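Local atomic coordinates of putative Nitroreductase (PDB entry 3EO7), a protein that binds flavin mononucleotide and, as a putative member of the nitroreductase family, probably acts as an FMN-dependent oxidoreductase. Residues 208-213 with 234-239; 111-116 with 160-165; 372-377 with 457-462. All coordinates share one frame; numbering follows the deposited sequence.

Contact 1: residues 208-213 with 234-239; sequences HLIGGF and VLPLAD
Ile210 and Val234 form a single antiparallel bridge, a hydrogen-bonded pair in which Ile210 N donates to Val234 O at 2.7 Å and Val234 N returns a longer, straighter bond to Ile210 O at 3.1 Å. Two residues further along, His208 N reaches Pro236 O at 2.9 Å, and between these bonds the CA of Leu235 makes a CA-H...O contact with His208 O. Beside this bridge, the Ile210 side chain meets the proline ring at about a right angle: its CD1 lies 3.6 Å from Pro236 CD, carried there by an extended chain with CG1 anti to the carbonyl carbon (chi1 -54°). The pairing continues the antiparallel sheet of the first nitroreductase-family region, in which strand 229-239 lies between strands 162-169 and 205-207; the loop 208-213 prolongs the line of the outer strand before helix 215-222. The Leu209 and Leu235 side chains run alongside each other in the same direction, with Leu209 CD1 3.8 Å from Leu235 CD2. Toward the far end of the loop, Val234 CG2 sits over one face of the Phe213 ring in a CH-pi contact, 4.2 Å from the centroid and displaced toward the rim, while Arg451 makes a cation-pi contact with the same ring. At the other end, the His208 imidazole presents its edge to Ala238, whose CB lies 3.9 Å from His208 NE2.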
loop_
_atom_site.group_PDB
_atom_site.type_symbol
_atom_site.label_atom_id
_atom_site.label_comp_id
_atom_site.label_asym_id
_atom_site.label_seq_id
_atom_site.Cartn_x
_atom_site.Cartn_y
_atom_site.Cartn_z
ATOM N N HIS A 208 -0.127 12.015 8.372
ATOM C CA HIS A 208 -1.563 12.079 8.523
ATOM C C HIS A 208 -2.142 11.824 7.154
ATOM O O HIS A 208 -1.932 12.605 6.216
ATOM C CB HIS A 208 -1.964 13.416 9.072
ATOM C CG HIS A 208 -1.611 13.569 10.513
ATOM N ND1 HIS A 208 -2.549 13.460 11.520
ATOM C CD2 HIS A 208 -0.414 13.768 11.121
ATOM C CE1 HIS A 208 -1.940 13.595 12.689
ATOM N NE2 HIS A 208 -0.644 13.789 12.477
ATOM N N LEU A 209 -2.819 10.690 7.036
ATOM C CA LEU A 209 -3.322 10.239 5.761
ATOM C C LEU A 209 -4.590 10.989 5.372
ATOM O O LEU A 209 -5.537 11.073 6.173
ATOM C CB LEU A 209 -3.629 8.764 5.849
ATOM C CG LEU A 209 -4.059 8.065 4.578
ATOM C CD1 LEU A 209 -2.956 8.171 3.490
ATOM C CD2 LEU A 209 -4.390 6.532 4.929
ATOM N N ILE A 210 -4.569 11.552 4.164
ATOM C CA ILE A 210 -5.699 12.281 3.602
ATOM C C ILE A 210 -6.071 11.669 2.233
ATOM O O ILE A 210 -5.430 11.920 1.210
ATOM C CB ILE A 210 -5.447 13.819 3.441
ATOM C CG1 ILE A 210 -5.006 14.457 4.765
ATOM C CG2 ILE A 210 -6.689 14.538 2.864
ATOM C CD1 ILE A 210 -4.710 15.968 4.686
ATOM N N GLY A 211 -7.113 10.852 2.235
ATOM C CA GLY A 211 -7.637 10.281 1.016
ATOM C C GLY A 211 -8.757 11.083 0.394
ATOM O O GLY A 211 -9.075 10.855 -0.777
ATOM N N GLY A 212 -9.390 11.924 1.198
ATOM C CA GLY A 212 -10.481 12.804 0.820
ATOM C C GLY A 212 -10.008 14.186 0.415
ATOM O O GLY A 212 -9.681 15.035 1.247
ATOM N N PHE A 213 -9.918 14.397 -0.894
ATOM C CA PHE A 213 -9.456 15.674 -1.435
ATOM C C PHE A 213 -10.054 15.854 -2.833
ATOM O O PHE A 213 -10.483 14.888 -3.445
ATOM C CB PHE A 213 -7.911 15.733 -1.478
ATOM C CG PHE A 213 -7.278 14.576 -2.210
ATOM C CD1 PHE A 213 -7.255 14.542 -3.598
ATOM C CD2 PHE A 213 -6.719 13.527 -1.519
ATOM C CE1 PHE A 213 -6.685 13.466 -4.265
ATOM C CE2 PHE A 213 -6.146 12.437 -2.167
ATOM C CZ PHE A 213 -6.121 12.408 -3.550
ATOM N N VAL A 234 -2.625 12.240 0.035
ATOM C CA VAL A 234 -2.004 13.461 0.551
ATOM C C VAL A 234 -1.645 13.150 2.015
ATOM O O VAL A 234 -2.483 12.673 2.769
ATOM C CB VAL A 234 -2.901 14.703 0.409
ATOM C CG1 VAL A 234 -2.260 15.930 1.099
ATOM C CG2 VAL A 234 -3.187 15.004 -1.108
ATOM N N LEU A 235 -0.405 13.417 2.383
ATOM C CA LEU A 235 0.092 13.095 3.724
ATOM C C LEU A 235 0.924 14.201 4.362
ATOM O O LEU A 235 2.139 14.231 4.217
ATOM C CB LEU A 235 0.901 11.768 3.719
ATOM C CG LEU A 235 0.257 10.510 3.134
ATOM C CD1 LEU A 235 0.668 10.281 1.701
ATOM C CD2 LEU A 235 0.639 9.280 3.967
ATOM N N PRO A 236 0.269 15.113 5.076
ATOM C CA PRO A 236 1.065 16.015 5.890
ATOM C C PRO A 236 1.978 15.229 6.817
ATOM O O PRO A 236 1.581 14.180 7.360
ATOM C CB PRO A 236 0.019 16.785 6.725
ATOM C CG PRO A 236 -1.222 16.653 5.988
ATOM C CD PRO A 236 -1.171 15.390 5.196
ATOM N N LEU A 237 3.202 15.729 6.977
ATOM C CA LEU A 237 4.195 15.112 7.825
ATOM C C LEU A 237 4.361 15.917 9.107
ATOM O O LEU A 237 4.914 17.022 9.079
ATOM C CB LEU A 237 5.526 15.020 7.096
ATOM C CG LEU A 237 5.551 14.124 5.865
ATOM C CD1 LEU A 237 6.981 14.140 5.277
ATOM C CD2 LEU A 237 5.075 12.706 6.157
ATOM N N ALA A 238 3.889 15.354 10.219
ATOM C CA ALA A 238 3.963 16.012 11.530
ATOM C C ALA A 238 5.266 15.670 12.217
ATOM O O ALA A 238 5.547 14.480 12.425
ATOM C CB ALA A 238 2.799 15.554 12.410
ATOM N N ASP A 239 5.997 16.703 12.618
ATOM C CA ASP A 239 7.269 16.557 13.288
ATOM C C ASP A 239 7.013 16.321 14.776
ATOM O O ASP A 239 6.668 17.247 15.511
ATOM C CB ASP A 239 8.077 17.822 13.092
ATOM C CG ASP A 239 9.460 17.732 13.692
ATOM O OD1 ASP A 239 9.737 16.792 14.463
ATOM O OD2 ASP A 239 10.262 18.646 13.406
#

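Contact 2: residues 111-116 with 160-165; sequences VYVVSR and TQLAII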
loop_
_atom_site.group_PDB
_atom_site.type_symbol
_atom_site.label_atom_id
_atom_site.label_comp_id
_atom_site.label_asym_id
_atom_site.label_seq_id
_atom_site.Cartn_x
_atom_site.Cartn_y
_atom_site.Cartn_z
ATOM N N VAL A 111 6.485 10.180 -5.725
ATOM C CA VAL A 111 6.495 10.875 -4.458
ATOM C C VAL A 111 6.856 12.328 -4.657
ATOM O O VAL A 111 7.905 12.653 -5.234
ATOM C CB VAL A 111 7.473 10.203 -3.471
ATOM C CG1 VAL A 111 7.650 11.062 -2.178
ATOM C CG2 VAL A 111 6.995 8.749 -3.136
ATOM N N TYR A 112 5.992 13.195 -4.130
ATOM C CA TYR A 112 6.237 14.619 -4.114
ATOM C C TYR A 112 6.305 15.118 -2.681
ATOM O O TYR A 112 5.681 14.553 -1.806
ATOM C CB TYR A 112 5.104 15.361 -4.806
ATOM C CG TYR A 112 4.994 15.036 -6.264
ATOM C CD1 TYR A 112 4.295 13.923 -6.690
ATOM C CD2 TYR A 112 5.604 15.841 -7.206
ATOM C CE1 TYR A 112 4.223 13.585 -8.039
ATOM C CE2 TYR A 112 5.548 15.529 -8.562
ATOM C CZ TYR A 112 4.840 14.421 -8.976
ATOM O OH TYR A 112 4.784 14.137 -10.315
ATOM N N VAL A 113 7.066 16.187 -2.472
ATOM C CA VAL A 113 7.061 16.886 -1.199
ATOM C C VAL A 113 6.567 18.305 -1.466
ATOM O O VAL A 113 7.050 19.001 -2.396
ATOM C CB VAL A 113 8.451 16.948 -0.535
ATOM C CG1 VAL A 113 8.426 17.839 0.703
ATOM C CG2 VAL A 113 8.958 15.541 -0.162
ATOM N N VAL A 114 5.616 18.728 -0.651
ATOM C CA VAL A 114 5.051 20.091 -0.711
ATOM C C VAL A 114 5.535 20.826 0.525
ATOM O O VAL A 114 5.384 20.329 1.634
ATOM C CB VAL A 114 3.526 20.103 -0.801
ATOM C CG1 VAL A 114 2.995 21.554 -0.818
ATOM C CG2 VAL A 114 3.068 19.361 -2.038
ATOM N N SER A 115 6.148 21.992 0.326
ATOM C CA SER A 115 6.644 22.784 1.450
ATOM C C SER A 115 5.813 24.031 1.694
ATOM O O SER A 115 5.555 24.822 0.784
ATOM C CB SER A 115 8.083 23.192 1.216
ATOM O OG SER A 115 8.545 24.057 2.273
ATOM N N ARG A 116 5.461 24.237 2.943
ATOM C CA ARG A 116 4.796 25.451 3.368
ATOM C C ARG A 116 5.757 26.645 3.330
ATOM O O ARG A 116 5.313 27.802 3.312
ATOM C CB ARG A 116 4.284 25.272 4.786
ATOM C CG ARG A 116 3.293 26.354 5.228
ATOM C CD ARG A 116 2.617 25.874 6.492
ATOM N NE ARG A 116 1.490 26.742 6.838
ATOM C CZ ARG A 116 0.611 26.475 7.797
ATOM N NH1 ARG A 116 0.722 25.377 8.505
ATOM N NH2 ARG A 116 -0.398 27.298 8.028
ATOM N N THR A 160 1.206 21.564 10.321
ATOM C CA THR A 160 2.392 21.057 9.653
ATOM C C THR A 160 3.003 22.025 8.643
ATOM O O THR A 160 2.381 23.018 8.255
ATOM C CB THR A 160 2.047 19.706 8.988
ATOM O OG1 THR A 160 0.938 19.886 8.094
ATOM C CG2 THR A 160 1.710 18.662 10.073
ATOM N N GLN A 161 4.236 21.703 8.250
ATOM C CA GLN A 161 5.051 22.528 7.375
ATOM C C GLN A 161 5.450 21.865 6.054
ATOM O O GLN A 161 6.026 22.523 5.172
ATOM C CB GLN A 161 6.334 22.898 8.147
ATOM C CG GLN A 161 6.039 23.552 9.476
ATOM C CD GLN A 161 5.472 24.929 9.292
ATOM O OE1 GLN A 161 5.930 25.679 8.423
ATOM N NE2 GLN A 161 4.469 25.291 10.116
ATOM N N LEU A 162 5.219 20.562 5.956
ATOM C CA LEU A 162 5.455 19.852 4.721
ATOM C C LEU A 162 4.514 18.654 4.624
ATOM O O LEU A 162 3.992 18.181 5.606
ATOM C CB LEU A 162 6.912 19.418 4.555
ATOM C CG LEU A 162 7.491 18.259 5.357
ATOM C CD1 LEU A 162 8.883 17.964 4.795
ATOM C CD2 LEU A 162 7.539 18.592 6.827
ATOM N N ALA A 163 4.324 18.199 3.406
ATOM C CA ALA A 163 3.461 17.078 3.100
ATOM C C ALA A 163 4.051 16.291 1.957
ATOM O O ALA A 163 4.705 16.841 1.054
ATOM C CB ALA A 163 2.042 17.562 2.689
ATOM N N ILE A 164 3.820 14.997 2.007
ATOM C CA ILE A 164 4.089 14.158 0.859
ATOM C C ILE A 164 2.766 14.043 0.104
ATOM O O ILE A 164 1.698 13.961 0.705
ATOM C CB ILE A 164 4.564 12.740 1.298
ATOM C CG1 ILE A 164 6.051 12.808 1.649
ATOM C CG2 ILE A 164 4.393 11.706 0.160
ATOM C CD1 ILE A 164 6.635 11.486 2.296
ATOM N N ILE A 165 2.838 14.025 -1.218
ATOM C CA ILE A 165 1.691 13.655 -2.019
ATOM C C ILE A 165 2.177 12.499 -2.875
ATOM O O ILE A 165 3.257 12.580 -3.497
ATOM C CB ILE A 165 1.116 14.800 -2.877
ATOM C CG1 ILE A 165 0.709 15.983 -1.969
ATOM C CG2 ILE A 165 -0.053 14.255 -3.733
ATOM C CD1 ILE A 165 0.145 17.201 -2.753
#
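Arg116 closes one end of an antiparallel ladder that joins strands 109-115 and 162-169, neighbours within the seven-stranded sheet. Its CB packs against Gln161 O, the same oxygen that accepts a hydrogen bond from Arg116 N at 2.9 Å. From there the chain runs out fully extended, with CG anti to the backbone N (chi1 -167°). CG passes the Gln161 side chain, and Arg116 CD lies 3.4 Å from Thr160 O, with Gln161 OE1 also close. Arg116 NE and CZ stay near the same Thr160 O, at 4.1 and 3.9 Å. At the tip, Arg116 NH1 donates to Thr160 O at 2.9 Å with the acceptor nearly in the guanidinium plane, while NH2 forms a salt bridge with Glu158. The Gln161 amide, brought round by a bend at chi2, lies almost parallel to the guanidinium, their planes 10° apart.

Along the strands, Tyr112 pairs with Ile165 and Val114 with Ala163 as hydrogen-bonded pairs, each closed by two backbone bonds. Val113 with Ile164 and Ser115 with Leu162 are the non-hydrogen-bonded pairs between and beyond them. On the Tyr112 and Val114 face, Val114 CG2 meets Ile165 CD1 at 3.7 Å; the Tyr112 hydroxyl is hydrogen-bonded to Glu229 and Lys41. On the other face, Val113 CG1 touches Leu162 CD1 at 4.1 Å; at the end of the ladder, Val111 CG1 touches Ile164 CG2.

The packing between the strands is largely aliphatic, and the contact turns polar at the Arg116 end, where the guanidinium satisfies a loop carbonyl and a carboxylate together and its positive charge is probably balanced by Glu158.

Contact 3: residues 372-377 with 457-462; sequences PDYFDL and HMDAGH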
loop_
_atom_site.group_PDB
_atom_site.type_symbol
_atom_site.label_atom_id
_atom_site.label_comp_id
_atom_site.label_asym_id
_atom_site.label_seq_id
_atom_site.Cartn_x
_atom_site.Cartn_y
_atom_site.Cartn_z
ATOM N N PRO A 372 -1.478 3.692 13.387
ATOM C CA PRO A 372 -1.137 4.409 12.162
ATOM C C PRO A 372 -2.392 4.582 11.305
ATOM O O PRO A 372 -3.334 3.774 11.390
ATOM C CB PRO A 372 -0.129 3.484 11.469
ATOM C CG PRO A 372 -0.244 2.177 12.169
ATOM C CD PRO A 372 -0.916 2.333 13.429
ATOM N N ASP A 373 -2.419 5.633 10.498
ATOM C CA ASP A 373 -3.577 5.893 9.697
ATOM C C ASP A 373 -3.711 4.895 8.540
ATOM O O ASP A 373 -2.733 4.597 7.821
ATOM C CB ASP A 373 -3.519 7.287 9.059
ATOM C CG ASP A 373 -3.656 8.403 10.050
ATOM O OD1 ASP A 373 -4.105 8.192 11.208
ATOM O OD2 ASP A 373 -3.391 9.543 9.636
ATOM N N TYR A 374 -4.949 4.451 8.367
ATOM C CA TYR A 374 -5.433 3.740 7.195
ATOM C C TYR A 374 -6.660 4.530 6.737
ATOM O O TYR A 374 -7.191 5.367 7.461
ATOM C CB TYR A 374 -5.873 2.323 7.547
ATOM C CG TYR A 374 -4.708 1.403 7.866
ATOM C CD1 TYR A 374 -4.119 1.403 9.119
ATOM C CD2 TYR A 374 -4.198 0.523 6.918
ATOM C CE1 TYR A 374 -3.051 0.545 9.412
ATOM C CE2 TYR A 374 -3.139 -0.324 7.218
ATOM C CZ TYR A 374 -2.575 -0.303 8.463
ATOM O OH TYR A 374 -1.521 -1.132 8.765
ATOM N N PHE A 375 -7.181 4.203 5.565
ATOM C CA PHE A 375 -8.399 4.841 5.070
ATOM C C PHE A 375 -9.581 4.296 5.847
ATOM O O PHE A 375 -10.301 5.060 6.522
ATOM C CB PHE A 375 -8.529 4.674 3.552
ATOM C CG PHE A 375 -7.432 5.337 2.809
ATOM C CD1 PHE A 375 -7.371 6.723 2.760
ATOM C CD2 PHE A 375 -6.452 4.607 2.156
ATOM C CE1 PHE A 375 -6.345 7.359 2.100
ATOM C CE2 PHE A 375 -5.421 5.240 1.508
ATOM C CZ PHE A 375 -5.377 6.619 1.455
ATOM N N ASP A 376 -9.788 2.977 5.806
ATOM C CA ASP A 376 -10.803 2.360 6.653
ATOM C C ASP A 376 -10.643 0.859 6.739
ATOM O O ASP A 376 -11.185 0.121 5.920
ATOM C CB ASP A 376 -12.230 2.726 6.201
ATOM C CG ASP A 376 -13.278 2.371 7.255
ATOM O OD1 ASP A 376 -12.936 1.660 8.205
ATOM O OD2 ASP A 376 -14.428 2.812 7.131
ATOM N N LEU A 377 -9.904 0.401 7.736
ATOM C CA LEU A 377 -9.703 -1.046 7.947
ATOM C C LEU A 377 -10.949 -1.808 8.306
ATOM O O LEU A 377 -11.016 -3.039 8.132
ATOM C CB LEU A 377 -8.612 -1.295 8.963
ATOM C CG LEU A 377 -7.185 -1.103 8.489
ATOM C CD1 LEU A 377 -6.241 -1.601 9.572
ATOM C CD2 LEU A 377 -6.943 -1.851 7.178
ATOM N N HIS A 457 -7.755 -0.954 -1.742
ATOM C CA HIS A 457 -6.535 -1.504 -2.315
ATOM C C HIS A 457 -5.320 -0.867 -1.644
ATOM O O HIS A 457 -4.366 -1.570 -1.321
ATOM C CB HIS A 457 -6.546 -1.359 -3.845
ATOM C CG HIS A 457 -7.422 -2.362 -4.518
ATOM N ND1 HIS A 457 -8.797 -2.221 -4.603
ATOM C CD2 HIS A 457 -7.128 -3.545 -5.105
ATOM C CE1 HIS A 457 -9.300 -3.267 -5.234
ATOM N NE2 HIS A 457 -8.318 -4.094 -5.533
HETATM N N MSE A 458 -5.382 0.446 -1.371
HETATM C CA MSE A 458 -4.269 1.080 -0.652
HETATM C C MSE A 458 -4.143 0.497 0.767
HETATM O O MSE A 458 -3.038 0.213 1.235
HETATM C CB MSE A 458 -4.393 2.589 -0.630
HETATM C CG MSE A 458 -4.051 3.191 -1.990
HETATM SE SE MSE A 458 -4.002 5.138 -1.958
HETATM C CE MSE A 458 -5.869 5.528 -1.884
ATOM N N ASP A 459 -5.256 0.297 1.460
ATOM C CA ASP A 459 -5.187 -0.289 2.802
ATOM C C ASP A 459 -4.618 -1.713 2.781
ATOM O O ASP A 459 -3.814 -2.059 3.647
ATOM C CB ASP A 459 -6.548 -0.278 3.488
ATOM C CG ASP A 459 -6.916 1.090 4.065
ATOM O OD1 ASP A 459 -6.028 1.996 4.163
ATOM O OD2 ASP A 459 -8.136 1.244 4.418
ATOM N N ALA A 460 -5.032 -2.534 1.810
ATOM C CA ALA A 460 -4.517 -3.889 1.676
ATOM C C ALA A 460 -3.021 -3.898 1.412
ATOM O O ALA A 460 -2.273 -4.705 2.004
ATOM C CB ALA A 460 -5.278 -4.660 0.584
ATOM N N GLY A 461 -2.553 -2.995 0.554
ATOM C CA GLY A 461 -1.111 -2.873 0.306
ATOM C C GLY A 461 -0.344 -2.421 1.535
ATOM O O GLY A 461 0.779 -2.856 1.769
ATOM N N HIS A 462 -0.946 -1.545 2.335
ATOM C CA HIS A 462 -0.349 -1.050 3.572
ATOM C C HIS A 462 -0.194 -2.237 4.556
ATOM O O HIS A 462 0.894 -2.492 5.082
ATOM C CB HIS A 462 -1.209 0.103 4.110
ATOM C CG HIS A 462 -0.699 0.763 5.362
ATOM N ND1 HIS A 462 -1.254 1.942 5.820
ATOM C CD2 HIS A 462 0.272 0.435 6.256
ATOM C CE1 HIS A 462 -0.658 2.298 6.945
ATOM N NE2 HIS A 462 0.276 1.412 7.229
HETATM O O HOH W 1 -10.424 0.612 3.096
#
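Asp459 grips the backbone of the loop 372-377 through both carboxylate oxygens: OD1 accepts from Phe375 N at 2.9 Å and OD2 from Asp376 N at 2.8 Å, each through its syn lone pair and by a nearly straight bond. A water donates to Asp459 OD2 and Asp376 O, tying the same carboxylate to the loop a third time. One turn further along the helix, His462 lies over a face of the Tyr374 ring in an offset stack, the centroids 3.8 Å apart and the planes 16° from parallel. Leu377 CD1 covers the opposite face, over the ring centre. The imidazole reaches the tyrosine because its CG stands anti to the backbone N (chi1 -178°); its edge then meets Asp373 O, which lies 3.2 Å from His462 CE1. These contacts fasten the loop before strand 381-390 to helix 452-473 in the second nitroreductase-family region, with the side chain of Met458 about 11 Å from the bound FMN. The selenomethionine bends at chi3 and packs its CE 3.4 Å from Phe375 CE2; its SE, 4.8 Å from the Phe375 centroid, makes an oblique Met-aromatic contact. In the next shell, Glu197 accepts from His462 NE2, which helps fix the rotation of the imidazole, and Tyr455 stacks on the Phe375 ring. Further out, Asp373 forms a salt bridge to Arg206 and a hydrogen bond to Leu209 N, linking the loop to the first family region.

In the fold
Contacts 1 and 2 belong to one sheet and are both buried: strand 229-239 and strand 162-169 are neighbours, so backbone bonds from Leu235 to Ile164 and from Leu237 to Leu162 run directly between them. Contact 3 lies in the second nitroreductase-family region, nearer the centre of the chain, and is only partly buried. It meets contact 1 where Asp373 accepts from Leu209 N and Phe375 packs on Leu209 and Gly211, whereas contact 2 remains about 10 Å away at nearest atoms. The chemistry differs: contact 2 is a regular ladder with a polar Arg116 end, contact 1 a single bridge with apolar and CH-pi packing, while contact 3 uses a carboxylate, stacked rings and a water.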